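Local coordinates for protein 8-amino-8-demethylriboflavin N,N-dimethyltransferase (Streptomyces davawensis, PDB 4D7K) that catalyses the S-adenosylmethionine-dependent double methylation of 8-amino-8-demethylriboflavin to the antibiotic roseoflavin, at residues 105-110 with 149-154; 115-120 with 303-308; 178-183 with 244-249. All coordinates share one frame; numbering follows the deposited sequence.

Contact 1. Residues 105-110 with 149-154; sequences TTFFAE and KEVRDE
Helix 102-107 and the turn after it lie against the first turns of helix 149-165, with Thr106, Phe107 and Glu110 meeting Val151 and Glu154. The backbones come closest at Phe107 and Glu154, whose CA atoms are 5.5 Å apart. Val151 supplies the apolar half of the contact. Val151 CG1 sits at the edge of the Phe107 ring, near the ring plane, 3.5 Å from Phe107 CE1, while Val151 CG2 turns to the other partner and lies 4.0 Å from Glu110 CD. Phe107 holds CG anti to its backbone N (chi1 174°), which swings the ring out to Val151; Phe155, one residue beyond 149-154, adds a second aromatic ring to this side. Beside this apolar patch lies a buried pair of acids, Glu110 and Glu154. The chain of Glu154 runs out straight beyond CG and crosses Thr106 at about a right angle, with Glu154 CD 3.0 Å from Thr106 OG1. That hydroxyl has a hydrogen-bond partner elsewhere, Arg102 O one turn back in its own helix, and it is badly aligned for a bond to the Glu154 carboxylate. Glu110, the N-cap residue of helix 111-118, is bent at chi2 (-72°), and its carboxylate arrives nearly coplanar with that of Glu154, the planes 22° apart. Glu110 OE2 is 2.7 Å from Glu154 OE1. From helix 13-35, Lys35 forms salt bridges to Glu110 OE2, Glu154 OE2 and, as an outer partner, the exposed Glu150 OE2, and Tyr31 bonds to Glu110 OE1. One lysine thus joins three acids from two parts of the chain, and its positive charge probably helps the buried pair to sit so close, tying the contact to helix 13-35 of the dimerisation domain.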
ATOM      1  N   THR A 105     -11.012  -1.487  -3.915  1.00 38.34           N
ATOM      2  CA  THR A 105      -9.709  -1.888  -4.427  1.00 29.54           C
ATOM      3  C   THR A 105      -9.286  -1.005  -5.606  1.00 30.88           C
ATOM      4  O   THR A 105      -8.095  -0.806  -5.837  1.00 43.06           O
ATOM      5  CB  THR A 105      -9.721  -3.383  -4.828  1.00 31.12           C
ATOM      6  OG1 THR A 105     -10.148  -4.164  -3.705  1.00 36.47           O
ATOM      7  CG2 THR A 105      -8.342  -3.856  -5.247  1.00 36.06           C
ATOM      8  N   THR A 106     -10.256  -0.453  -6.332  1.00 28.42           N
ATOM      9  CA  THR A 106      -9.952   0.420  -7.463  1.00 36.50           C
ATOM     10  C   THR A 106      -9.957   1.913  -7.117  1.00 34.43           C
ATOM     11  O   THR A 106      -9.114   2.659  -7.612  1.00 35.04           O
ATOM     12  CB  THR A 106     -10.939   0.202  -8.630  1.00 39.87           C
ATOM     13  OG1 THR A 106     -12.285   0.341  -8.159  1.00 29.26           O
ATOM     14  CG2 THR A 106     -10.753  -1.181  -9.234  1.00 25.57           C
ATOM     15  N   PHE A 107     -10.898   2.347  -6.281  1.00 35.12           N
ATOM     16  CA  PHE A 107     -11.071   3.781  -6.029  1.00 29.61           C
ATOM     17  C   PHE A 107      -9.838   4.442  -5.426  1.00 30.78           C
ATOM     18  O   PHE A 107      -9.394   5.489  -5.899  1.00 38.36           O
ATOM     19  CB  PHE A 107     -12.264   4.044  -5.108  1.00 26.65           C
ATOM     20  CG  PHE A 107     -12.393   5.492  -4.701  1.00 37.40           C
ATOM     21  CD1 PHE A 107     -12.876   6.434  -5.592  1.00 31.50           C
ATOM     22  CD2 PHE A 107     -12.005   5.913  -3.438  1.00 37.72           C
ATOM     23  CE1 PHE A 107     -12.981   7.769  -5.227  1.00 33.61           C
ATOM     24  CE2 PHE A 107     -12.107   7.246  -3.069  1.00 28.78           C
ATOM     25  CZ  PHE A 107     -12.596   8.173  -3.964  1.00 34.30           C
ATOM     26  N   PHE A 108      -9.289   3.832  -4.379  1.00 28.23           N
ATOM     27  CA  PHE A 108      -8.185   4.432  -3.633  1.00 35.92           C
ATOM     28  C   PHE A 108      -6.852   4.344  -4.369  1.00 45.44           C
ATOM     29  O   PHE A 108      -5.822   4.781  -3.854  1.00 53.95           O
ATOM     30  CB  PHE A 108      -8.072   3.781  -2.249  1.00 32.21           C
ATOM     31  CG  PHE A 108      -9.255   4.052  -1.372  1.00 32.62           C
ATOM     32  CD1 PHE A 108      -9.341   5.231  -0.650  1.00 29.73           C
ATOM     33  CD2 PHE A 108     -10.305   3.153  -1.307  1.00 29.31           C
ATOM     34  CE1 PHE A 108     -10.439   5.498   0.141  1.00 27.36           C
ATOM     35  CE2 PHE A 108     -11.408   3.413  -0.520  1.00 34.40           C
ATOM     36  CZ  PHE A 108     -11.475   4.587   0.207  1.00 31.56           C
ATOM     37  N   ALA A 109      -6.872   3.787  -5.575  1.00 42.57           N
ATOM     38  CA  ALA A 109      -5.659   3.675  -6.375  1.00 37.51           C
ATOM     39  C   ALA A 109      -5.822   4.401  -7.697  1.00 37.63           C
ATOM     40  O   ALA A 109      -4.938   4.358  -8.549  1.00 51.66           O
ATOM     41  CB  ALA A 109      -5.303   2.219  -6.607  1.00 39.97           C
ATOM     42  N   GLU A 110      -6.959   5.065  -7.869  1.00 38.97           N
ATOM     43  CA  GLU A 110      -7.158   5.910  -9.034  1.00 36.61           C
ATOM     44  C   GLU A 110      -6.169   7.069  -8.966  1.00 52.28           C
ATOM     45  O   GLU A 110      -5.880   7.569  -7.878  1.00 52.47           O
ATOM     46  CB  GLU A 110      -8.600   6.419  -9.104  1.00 39.89           C
ATOM     47  CG  GLU A 110      -9.648   5.338  -9.379  1.00 41.12           C
ATOM     48  CD  GLU A 110      -9.610   4.823 -10.806  1.00 43.75           C
ATOM     49  OE1 GLU A 110      -8.809   5.336 -11.614  1.00 60.30           O
ATOM     50  OE2 GLU A 110     -10.388   3.901 -11.128  1.00 43.18           O
ATOM     51  N   LYS A 149     -17.585   9.636 -13.949  1.00 50.67           N
ATOM     52  CA  LYS A 149     -18.570   8.623 -13.581  1.00 49.85           C
ATOM     53  C   LYS A 149     -17.920   7.300 -13.172  1.00 48.81           C
ATOM     54  O   LYS A 149     -18.375   6.639 -12.234  1.00 49.22           O
ATOM     55  CB  LYS A 149     -19.548   8.387 -14.737  1.00 48.91           C
ATOM     56  CG  LYS A 149     -20.447   7.185 -14.522  1.00 51.54           C
ATOM     57  CD  LYS A 149     -21.554   7.104 -15.549  1.00 62.08           C
ATOM     58  CE  LYS A 149     -22.369   5.845 -15.336  1.00 63.18           C
ATOM     59  NZ  LYS A 149     -21.492   4.643 -15.359  1.00 58.74           N
ATOM     60  N   GLU A 150     -16.857   6.921 -13.875  1.00 38.41           N
ATOM     61  CA  GLU A 150     -16.160   5.662 -13.608  1.00 44.10           C
ATOM     62  C   GLU A 150     -15.633   5.592 -12.172  1.00 48.00           C
ATOM     63  O   GLU A 150     -15.713   4.547 -11.520  1.00 41.89           O
ATOM     64  CB  GLU A 150     -15.013   5.483 -14.603  1.00 52.48           C
ATOM     65  CG  GLU A 150     -14.208   4.211 -14.432  1.00 68.18           C
ATOM     66  CD  GLU A 150     -13.254   3.979 -15.592  1.00 86.94           C
ATOM     67  OE1 GLU A 150     -13.497   4.533 -16.687  1.00 94.14           O
ATOM     68  OE2 GLU A 150     -12.259   3.247 -15.409  1.00 92.44           O
ATOM     69  N   VAL A 151     -15.103   6.712 -11.688  1.00 41.81           N
ATOM     70  CA  VAL A 151     -14.590   6.802 -10.324  1.00 42.92           C
ATOM     71  C   VAL A 151     -15.745   6.994  -9.340  1.00 47.68           C
ATOM     72  O   VAL A 151     -15.710   6.482  -8.221  1.00 52.02           O
ATOM     73  CB  VAL A 151     -13.562   7.953 -10.182  1.00 43.42           C
ATOM     74  CG1 VAL A 151     -13.059   8.065  -8.752  1.00 39.71           C
ATOM     75  CG2 VAL A 151     -12.393   7.721 -11.121  1.00 44.86           C
ATOM     76  N   ARG A 152     -16.777   7.715  -9.769  1.00 45.28           N
ATOM     77  CA  ARG A 152     -17.974   7.880  -8.951  1.00 43.26           C
ATOM     78  C   ARG A 152     -18.608   6.534  -8.595  1.00 37.04           C
ATOM     79  O   ARG A 152     -19.033   6.320  -7.462  1.00 39.18           O
ATOM     80  CB  ARG A 152     -18.999   8.762  -9.666  1.00 44.30           C
ATOM     81  CG  ARG A 152     -20.328   8.860  -8.934  1.00 51.64           C
ATOM     82  CD  ARG A 152     -21.263   9.876  -9.570  1.00 59.90           C
ATOM     83  NE  ARG A 152     -21.884   9.385 -10.795  1.00 68.38           N
ATOM     84  CZ  ARG A 152     -21.816  10.001 -11.972  1.00 63.36           C
ATOM     85  NH1 ARG A 152     -21.146  11.140 -12.097  1.00 56.82           N
ATOM     86  NH2 ARG A 152     -22.420   9.474 -13.027  1.00 57.38           N
ATOM     87  N   ASP A 153     -18.663   5.629  -9.567  1.00 36.81           N
ATOM     88  CA  ASP A 153     -19.288   4.323  -9.369  1.00 42.28           C
ATOM     89  C   ASP A 153     -18.434   3.388  -8.515  1.00 39.34           C
ATOM     90  O   ASP A 153     -18.961   2.546  -7.790  1.00 48.66           O
ATOM     91  CB  ASP A 153     -19.584   3.665 -10.721  1.00 35.79           C
ATOM     92  CG  ASP A 153     -20.648   4.406 -11.506  1.00 39.35           C
ATOM     93  OD1 ASP A 153     -21.379   5.218 -10.899  1.00 53.38           O
ATOM     94  OD2 ASP A 153     -20.764   4.169 -12.729  1.00 44.71           O
ATOM     95  N   GLU A 154     -17.118   3.527  -8.610  1.00 40.85           N
ATOM     96  CA  GLU A 154     -16.223   2.771  -7.747  1.00 41.47           C
ATOM     97  C   GLU A 154     -16.303   3.283  -6.311  1.00 41.43           C
ATOM     98  O   GLU A 154     -16.179   2.511  -5.357  1.00 35.06           O
ATOM     99  CB  GLU A 154     -14.789   2.846  -8.265  1.00 35.40           C
ATOM    100  CG  GLU A 154     -14.578   2.075  -9.555  1.00 37.63           C
ATOM    101  CD  GLU A 154     -13.251   2.389 -10.201  1.00 39.86           C
ATOM    102  OE1 GLU A 154     -12.512   3.226  -9.641  1.00 39.63           O
ATOM    103  OE2 GLU A 154     -12.951   1.805 -11.265  1.00 38.85           O
TER

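Contact 2. Residues 115-120 with 303-308; sequences AAYGDL and LVLVEG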
ATOM      1  N   ALA A 115      -3.104  10.691  -6.069  1.00 44.52           N
ATOM      2  CA  ALA A 115      -2.379  11.957  -6.032  1.00 56.51           C
ATOM      3  C   ALA A 115      -2.745  12.788  -4.802  1.00 62.91           C
ATOM      4  O   ALA A 115      -1.946  13.598  -4.332  1.00 64.53           O
ATOM      5  CB  ALA A 115      -2.645  12.747  -7.292  1.00 51.86           C
ATOM      6  N   ALA A 116      -3.954  12.585  -4.290  1.00 57.36           N
ATOM      7  CA  ALA A 116      -4.404  13.286  -3.092  1.00 45.21           C
ATOM      8  C   ALA A 116      -3.691  12.760  -1.851  1.00 51.72           C
ATOM      9  O   ALA A 116      -3.212  13.540  -1.027  1.00 53.08           O
ATOM     10  CB  ALA A 116      -5.909  13.153  -2.937  1.00 39.05           C
ATOM     11  N   TYR A 117      -3.620  11.437  -1.719  1.00 44.67           N
ATOM     12  CA  TYR A 117      -2.900  10.820  -0.608  1.00 55.29           C
ATOM     13  C   TYR A 117      -1.409  11.171  -0.647  1.00 55.95           C
ATOM     14  O   TYR A 117      -0.732  11.151   0.380  1.00 57.02           O
ATOM     15  CB  TYR A 117      -3.107   9.300  -0.614  1.00 48.93           C
ATOM     16  CG  TYR A 117      -4.473   8.900  -0.102  1.00 39.30           C
ATOM     17  CD1 TYR A 117      -5.596   8.998  -0.914  1.00 42.30           C
ATOM     18  CD2 TYR A 117      -4.645   8.454   1.201  1.00 34.14           C
ATOM     19  CE1 TYR A 117      -6.847   8.655  -0.447  1.00 40.91           C
ATOM     20  CE2 TYR A 117      -5.891   8.106   1.677  1.00 34.98           C
ATOM     21  CZ  TYR A 117      -6.989   8.208   0.849  1.00 39.50           C
ATOM     22  OH  TYR A 117      -8.233   7.864   1.319  1.00 44.15           O
ATOM     23  N   GLY A 118      -0.905  11.510  -1.830  1.00 57.09           N
ATOM     24  CA  GLY A 118       0.467  11.961  -1.968  1.00 61.11           C
ATOM     25  C   GLY A 118       0.670  13.367  -1.432  1.00 57.72           C
ATOM     26  O   GLY A 118       1.720  13.679  -0.866  1.00 56.72           O
ATOM     27  N   ASP A 119      -0.344  14.214  -1.604  1.00 57.08           N
ATOM     28  CA  ASP A 119      -0.288  15.605  -1.152  1.00 56.27           C
ATOM     29  C   ASP A 119      -0.639  15.758   0.327  1.00 50.85           C
ATOM     30  O   ASP A 119      -1.027  16.839   0.775  1.00 45.83           O
ATOM     31  CB  ASP A 119      -1.226  16.472  -1.989  1.00 59.11           C
ATOM     32  CG  ASP A 119      -0.483  17.428  -2.895  1.00 79.05           C
ATOM     33  OD1 ASP A 119       0.687  17.751  -2.592  1.00 90.11           O
ATOM     34  OD2 ASP A 119      -1.072  17.862  -3.907  1.00 82.85           O
ATOM     35  N   LEU A 120      -0.493  14.671   1.076  1.00 44.00           N
ATOM     36  CA  LEU A 120      -0.826  14.650   2.496  1.00 40.66           C
ATOM     37  C   LEU A 120       0.031  15.634   3.290  1.00 42.84           C
ATOM     38  O   LEU A 120      -0.418  16.201   4.288  1.00 54.00           O
ATOM     39  CB  LEU A 120      -0.662  13.233   3.043  1.00 48.29           C
ATOM     40  CG  LEU A 120      -0.937  13.002   4.525  1.00 52.17           C
ATOM     41  CD1 LEU A 120      -2.380  13.323   4.843  1.00 51.90           C
ATOM     42  CD2 LEU A 120      -0.604  11.567   4.895  1.00 52.86           C
ATOM     43  N   LEU A 303      -8.889  13.207   6.292  1.00 44.10           N
ATOM     44  CA  LEU A 303      -7.899  14.266   6.142  1.00 47.70           C
ATOM     45  C   LEU A 303      -7.573  14.525   4.673  1.00 42.88           C
ATOM     46  O   LEU A 303      -7.348  15.662   4.266  1.00 42.11           O
ATOM     47  CB  LEU A 303      -6.628  13.895   6.909  1.00 51.32           C
ATOM     48  CG  LEU A 303      -5.729  15.011   7.431  1.00 60.87           C
ATOM     49  CD1 LEU A 303      -4.948  14.503   8.623  1.00 61.03           C
ATOM     50  CD2 LEU A 303      -4.781  15.481   6.348  1.00 67.87           C
ATOM     51  N   VAL A 304      -7.545  13.456   3.886  1.00 44.31           N
ATOM     52  CA  VAL A 304      -7.167  13.546   2.483  1.00 39.18           C
ATOM     53  C   VAL A 304      -8.339  13.979   1.600  1.00 40.69           C
ATOM     54  O   VAL A 304      -8.185  14.832   0.726  1.00 39.04           O
ATOM     55  CB  VAL A 304      -6.619  12.192   1.975  1.00 38.34           C
ATOM     56  CG1 VAL A 304      -6.471  12.201   0.467  1.00 41.78           C
ATOM     57  CG2 VAL A 304      -5.287  11.866   2.649  1.00 29.97           C
ATOM     58  N   LEU A 305      -9.513  13.406   1.848  1.00 37.18           N
ATOM     59  CA  LEU A 305     -10.627  13.528   0.913  1.00 42.62           C
ATOM     60  C   LEU A 305     -11.567  14.683   1.220  1.00 45.63           C
ATOM     61  O   LEU A 305     -11.856  15.495   0.346  1.00 44.41           O
ATOM     62  CB  LEU A 305     -11.430  12.225   0.876  1.00 37.83           C
ATOM     63  CG  LEU A 305     -10.709  10.996   0.318  1.00 39.08           C
ATOM     64  CD1 LEU A 305     -11.570   9.756   0.482  1.00 33.52           C
ATOM     65  CD2 LEU A 305     -10.340  11.207  -1.143  1.00 36.36           C
ATOM     66  N   VAL A 306     -12.048  14.754   2.456  1.00 46.24           N
ATOM     67  CA  VAL A 306     -13.085  15.722   2.794  1.00 48.73           C
ATOM     68  C   VAL A 306     -12.644  16.763   3.818  1.00 54.84           C
ATOM     69  O   VAL A 306     -11.548  16.687   4.374  1.00 50.42           O
ATOM     70  CB  VAL A 306     -14.336  15.013   3.322  1.00 49.55           C
ATOM     71  CG1 VAL A 306     -14.899  14.093   2.253  1.00 58.14           C
ATOM     72  CG2 VAL A 306     -14.002  14.236   4.575  1.00 34.77           C
ATOM     73  N   GLU A 307     -13.512  17.739   4.059  1.00 52.19           N
ATOM     74  CA  GLU A 307     -13.202  18.844   4.957  1.00 61.31           C
ATOM     75  C   GLU A 307     -13.736  18.576   6.365  1.00 57.08           C
ATOM     76  O   GLU A 307     -13.273  19.168   7.342  1.00 52.24           O
ATOM     77  CB  GLU A 307     -13.776  20.148   4.396  1.00 68.43           C
ATOM     78  CG  GLU A 307     -13.219  21.412   5.031  1.00 86.87           C
ATOM     79  CD  GLU A 307     -14.088  21.925   6.159  1.00103.31           C
ATOM     80  OE1 GLU A 307     -15.189  21.371   6.361  1.00108.05           O
ATOM     81  OE2 GLU A 307     -13.672  22.887   6.841  1.00109.63           O
ATOM     82  N   GLY A 308     -14.705  17.672   6.462  1.00 54.36           N
ATOM     83  CA  GLY A 308     -15.308  17.326   7.736  1.00 53.22           C
ATOM     84  C   GLY A 308     -14.363  16.594   8.670  1.00 55.47           C
ATOM     85  O   GLY A 308     -13.327  16.074   8.247  1.00 49.76           O
TER
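Val304 fits between Ala116, Tyr117 and Leu120, and more of its surface is buried here than that of any other residue in the two segments. The end of helix 111-118 and the start of helix 120-126, at Leu120, pack here on the C-terminal end of helix 293-305. The two valine methyls divide the work. Val304 CG1 lies over one face of the Tyr117 ring in a CH-pi contact, 3.7 Å from the ring centroid and 17° off the ring normal; Val304 CG1 also touches Ala116 CB at 3.6 Å. Val304 CG2 is shared by the other half of the same ring, 3.8 Å from Tyr117 CD2, and by Leu120 CD1. With CG1 anti to the backbone N of Val304 (chi1 169°), both methyls lie over the same face, CG1 over the CD1 half and CG2 over the CD2 half. The Leu120 and Leu303 side chains cross at about a right angle, Leu120 CD1 meeting Leu303 CD2 at 3.6 Å. At the far end of the tyrosine, Leu305 CD1 comes within 3.9 Å of Tyr117 OH. The second subunit extends the cluster: its Phe28 meets the Tyr117 ring with the planes at about 45°, and its Leu66 packs on Leu120. The contact therefore rests on van der Waals packing and the CH-pi contact, and the hydroxyl of Tyr117 is held by a hydrogen bond to Asp301 of its own chain.

Contact 3. Residues 178-183 with 244-249; sequences RFTRFA and GCDAYV
Ala247 CB packs over one face of the Phe179 ring, 4.2 Å from the ring centroid in a CH-pi contact, and also comes within 3.9 Å of Phe182 CD2. Phe182 extends this side of the sheet toward helix 191-199, where Leu193, Val196 and Leu197 cover it. On the reverse side Ala183 CB lies 3.6 Å from Tyr248 CD2, and the hydroxyl of that tyrosine bonds to Pro242 O. Ala247 thus carries Phe179 and Phe182 on one side of the sheet, and Ala183 carries Tyr248 on the other. The backbones run parallel, Phe182 pairing with Ala247 and Ala183 with Tyr248. Ala183 N donates to Ala247 O, and Val249 N to Ala183 O in a nearly straight bond of 2.9 Å (172°). Strands 181-185 and 247-251 lie side by side in the mixed seven-stranded sheet of the Rossmann-like fold of class I methyltransferases, strand 204-209 flanking the first and strand 280-285 the second. At their N-terminal entrance the pairing weakens: Arg181 O receives Asp246 N and Ala247 N in two weak bonds. A side chain takes over where the backbones part. Asp246 places CG between its own N and carbonyl carbon (chi1 54°), which brings the carboxylate to two consecutive amides. Asp246 OD2 accepts Thr180 N on its syn lone pair at 3.0 Å, and Asp246 OD1 takes Arg181 N at 2.8 Å in a weak, bent bond. Furthest out, the extended Arg181 chain runs past Cys245, whose SG sits over one face of the guanidinium, offset toward its rim and 3.4 Å from Arg181 NE, while Arg181 NH1 makes a weak hydrogen bond to Thr243 O.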
ATOM      1  N   ARG A 178     -33.880  -3.940  21.796  1.00 69.59           N
ATOM      2  CA  ARG A 178     -34.739  -3.362  22.824  1.00 73.49           C
ATOM      3  C   ARG A 178     -35.497  -2.146  22.295  1.00 71.48           C
ATOM      4  O   ARG A 178     -36.093  -1.394  23.065  1.00 71.86           O
ATOM      5  CB  ARG A 178     -33.927  -2.991  24.073  1.00 74.59           C
ATOM      6  CG  ARG A 178     -32.895  -1.880  23.899  1.00 72.51           C
ATOM      7  CD  ARG A 178     -32.043  -1.761  25.163  1.00 81.11           C
ATOM      8  NE  ARG A 178     -31.179  -0.582  25.177  1.00 78.45           N
ATOM      9  CZ  ARG A 178     -31.505   0.575  25.745  1.00 75.28           C
ATOM     10  NH1 ARG A 178     -32.680   0.712  26.340  1.00 82.59           N
ATOM     11  NH2 ARG A 178     -30.659   1.598  25.718  1.00 67.19           N
ATOM     12  N   PHE A 179     -35.477  -1.963  20.978  1.00 66.19           N
ATOM     13  CA  PHE A 179     -36.268  -0.917  20.336  1.00 69.65           C
ATOM     14  C   PHE A 179     -37.203  -1.540  19.307  1.00 68.30           C
ATOM     15  O   PHE A 179     -36.910  -2.600  18.755  1.00 74.78           O
ATOM     16  CB  PHE A 179     -35.365   0.132  19.682  1.00 54.34           C
ATOM     17  CG  PHE A 179     -34.414   0.786  20.639  1.00 63.43           C
ATOM     18  CD1 PHE A 179     -34.858   1.748  21.531  1.00 64.59           C
ATOM     19  CD2 PHE A 179     -33.072   0.436  20.652  1.00 65.17           C
ATOM     20  CE1 PHE A 179     -33.985   2.348  22.417  1.00 59.64           C
ATOM     21  CE2 PHE A 179     -32.195   1.031  21.533  1.00 63.88           C
ATOM     22  CZ  PHE A 179     -32.652   1.989  22.418  1.00 66.96           C
ATOM     23  N   THR A 180     -38.329  -0.883  19.050  1.00 67.22           N
ATOM     24  CA  THR A 180     -39.350  -1.455  18.178  1.00 73.10           C
ATOM     25  C   THR A 180     -39.655  -0.599  16.956  1.00 72.04           C
ATOM     26  O   THR A 180     -40.360  -1.038  16.046  1.00 74.99           O
ATOM     27  CB  THR A 180     -40.665  -1.688  18.939  1.00 75.79           C
ATOM     28  OG1 THR A 180     -41.689  -2.053  18.007  1.00 82.40           O
ATOM     29  CG2 THR A 180     -41.087  -0.424  19.674  1.00 74.34           C
ATOM     30  N   ARG A 181     -39.135   0.622  16.934  1.00 68.49           N
ATOM     31  CA  ARG A 181     -39.345   1.497  15.788  1.00 65.60           C
ATOM     32  C   ARG A 181     -38.112   2.350  15.503  1.00 59.98           C
ATOM     33  O   ARG A 181     -37.749   3.232  16.281  1.00 61.47           O
ATOM     34  CB  ARG A 181     -40.567   2.389  16.007  1.00 72.95           C
ATOM     35  CG  ARG A 181     -41.027   3.082  14.739  1.00 83.09           C
ATOM     36  CD  ARG A 181     -42.271   3.919  14.965  1.00 92.22           C
ATOM     37  NE  ARG A 181     -42.655   4.629  13.748  1.00 91.88           N
ATOM     38  CZ  ARG A 181     -43.528   5.629  13.709  1.00 95.39           C
ATOM     39  NH1 ARG A 181     -44.114   6.048  14.824  1.00100.70           N
ATOM     40  NH2 ARG A 181     -43.811   6.216  12.554  1.00 91.76           N
ATOM     41  N   PHE A 182     -37.477   2.080  14.369  1.00 55.41           N
ATOM     42  CA  PHE A 182     -36.232   2.738  14.014  1.00 46.38           C
ATOM     43  C   PHE A 182     -36.443   3.866  13.016  1.00 53.76           C
ATOM     44  O   PHE A 182     -37.290   3.778  12.130  1.00 51.14           O
ATOM     45  CB  PHE A 182     -35.246   1.716  13.447  1.00 44.84           C
ATOM     46  CG  PHE A 182     -34.930   0.595  14.391  1.00 49.70           C
ATOM     47  CD1 PHE A 182     -35.712  -0.548  14.419  1.00 48.76           C
ATOM     48  CD2 PHE A 182     -33.853   0.688  15.258  1.00 44.10           C
ATOM     49  CE1 PHE A 182     -35.424  -1.581  15.292  1.00 54.76           C
ATOM     50  CE2 PHE A 182     -33.557  -0.341  16.134  1.00 47.90           C
ATOM     51  CZ  PHE A 182     -34.346  -1.478  16.151  1.00 52.18           C
ATOM     52  N   ALA A 183     -35.659   4.928  13.168  1.00 57.53           N
ATOM     53  CA  ALA A 183     -35.704   6.056  12.251  1.00 52.99           C
ATOM     54  C   ALA A 183     -34.304   6.356  11.738  1.00 48.72           C
ATOM     55  O   ALA A 183     -33.524   7.045  12.398  1.00 44.46           O
ATOM     56  CB  ALA A 183     -36.303   7.280  12.929  1.00 54.03           C
ATOM     57  N   GLY A 244     -42.654   9.635  17.033  1.00 79.67           N
ATOM     58  CA  GLY A 244     -43.096   8.481  17.792  1.00 84.59           C
ATOM     59  C   GLY A 244     -42.149   7.299  17.713  1.00 82.74           C
ATOM     60  O   GLY A 244     -42.467   6.207  18.185  1.00 89.96           O
ATOM     61  N   CYS A 245     -40.985   7.512  17.111  1.00 72.38           N
ATOM     62  CA  CYS A 245     -39.974   6.468  17.039  1.00 69.95           C
ATOM     63  C   CYS A 245     -39.182   6.427  18.342  1.00 78.06           C
ATOM     64  O   CYS A 245     -38.907   7.465  18.942  1.00 87.55           O
ATOM     65  CB  CYS A 245     -39.048   6.696  15.844  1.00 63.57           C
ATOM     66  SG  CYS A 245     -39.884   6.596  14.238  1.00 72.22           S
ATOM     67  N   ASP A 246     -38.833   5.226  18.789  1.00 75.03           N
ATOM     68  CA  ASP A 246     -38.118   5.081  20.050  1.00 81.57           C
ATOM     69  C   ASP A 246     -36.620   4.895  19.816  1.00 76.20           C
ATOM     70  O   ASP A 246     -35.851   4.724  20.762  1.00 83.36           O
ATOM     71  CB  ASP A 246     -38.688   3.914  20.867  1.00 84.86           C
ATOM     72  CG  ASP A 246     -38.724   2.616  20.087  1.00 80.37           C
ATOM     73  OD1 ASP A 246     -38.817   2.669  18.846  1.00 81.07           O
ATOM     74  OD2 ASP A 246     -38.666   1.541  20.719  1.00 79.81           O
ATOM     75  N   ALA A 247     -36.211   4.944  18.552  1.00 53.24           N
ATOM     76  CA  ALA A 247     -34.796   4.885  18.205  1.00 55.55           C
ATOM     77  C   ALA A 247     -34.512   5.709  16.955  1.00 54.69           C
ATOM     78  O   ALA A 247     -35.054   5.436  15.888  1.00 59.06           O
ATOM     79  CB  ALA A 247     -34.352   3.442  18.005  1.00 45.38           C
ATOM     80  N   TYR A 248     -33.668   6.726  17.102  1.00 51.36           N
ATOM     81  CA  TYR A 248     -33.252   7.558  15.981  1.00 46.30           C
ATOM     82  C   TYR A 248     -31.774   7.342  15.694  1.00 44.13           C
ATOM     83  O   TYR A 248     -30.946   7.382  16.605  1.00 49.50           O
ATOM     84  CB  TYR A 248     -33.527   9.035  16.267  1.00 47.68           C
ATOM     85  CG  TYR A 248     -34.992   9.384  16.276  1.00 50.45           C
ATOM     86  CD1 TYR A 248     -35.789   9.084  17.371  1.00 52.42           C
ATOM     87  CD2 TYR A 248     -35.582  10.018  15.188  1.00 54.89           C
ATOM     88  CE1 TYR A 248     -37.133   9.399  17.380  1.00 53.85           C
ATOM     89  CE2 TYR A 248     -36.928  10.340  15.192  1.00 50.08           C
ATOM     90  CZ  TYR A 248     -37.697  10.028  16.292  1.00 51.31           C
ATOM     91  OH  TYR A 248     -39.037  10.345  16.306  1.00 55.28           O
ATOM     92  N   VAL A 249     -31.445   7.113  14.426  1.00 44.85           N
ATOM     93  CA  VAL A 249     -30.083   6.764  14.044  1.00 41.16           C
ATOM     94  C   VAL A 249     -29.468   7.786  13.088  1.00 49.85           C
ATOM     95  O   VAL A 249     -30.039   8.097  12.044  1.00 49.95           O
ATOM     96  CB  VAL A 249     -30.033   5.369  13.393  1.00 45.03           C
ATOM     97  CG1 VAL A 249     -28.604   4.999  13.036  1.00 40.49           C
ATOM     98  CG2 VAL A 249     -30.657   4.323  14.320  1.00 40.88           C
TER

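Overall arrangement
Contacts 1 and 2 are neighbours, their centres 15 Å apart, and they touch where Phe108 CE1 lies 3.4 Å from Tyr117 OH. Consecutive helices 102-107 and 111-118 serve them in turn, the segments of contacts 1 and 2 alternate along the chain, and both contacts reach the second subunit of the homodimer. Contact 3 sits on the opposite side of the chain's centre, about 35 Å from contact 1 and 36 Å from contact 2 between centres, nested in the chain loop that contact 2 closes. It is nearer the predicted S-adenosylmethionine site: the side chains of Tyr248 and Phe237 are about 10 Å apart, those of Val249 and Asp209 about 11 Å.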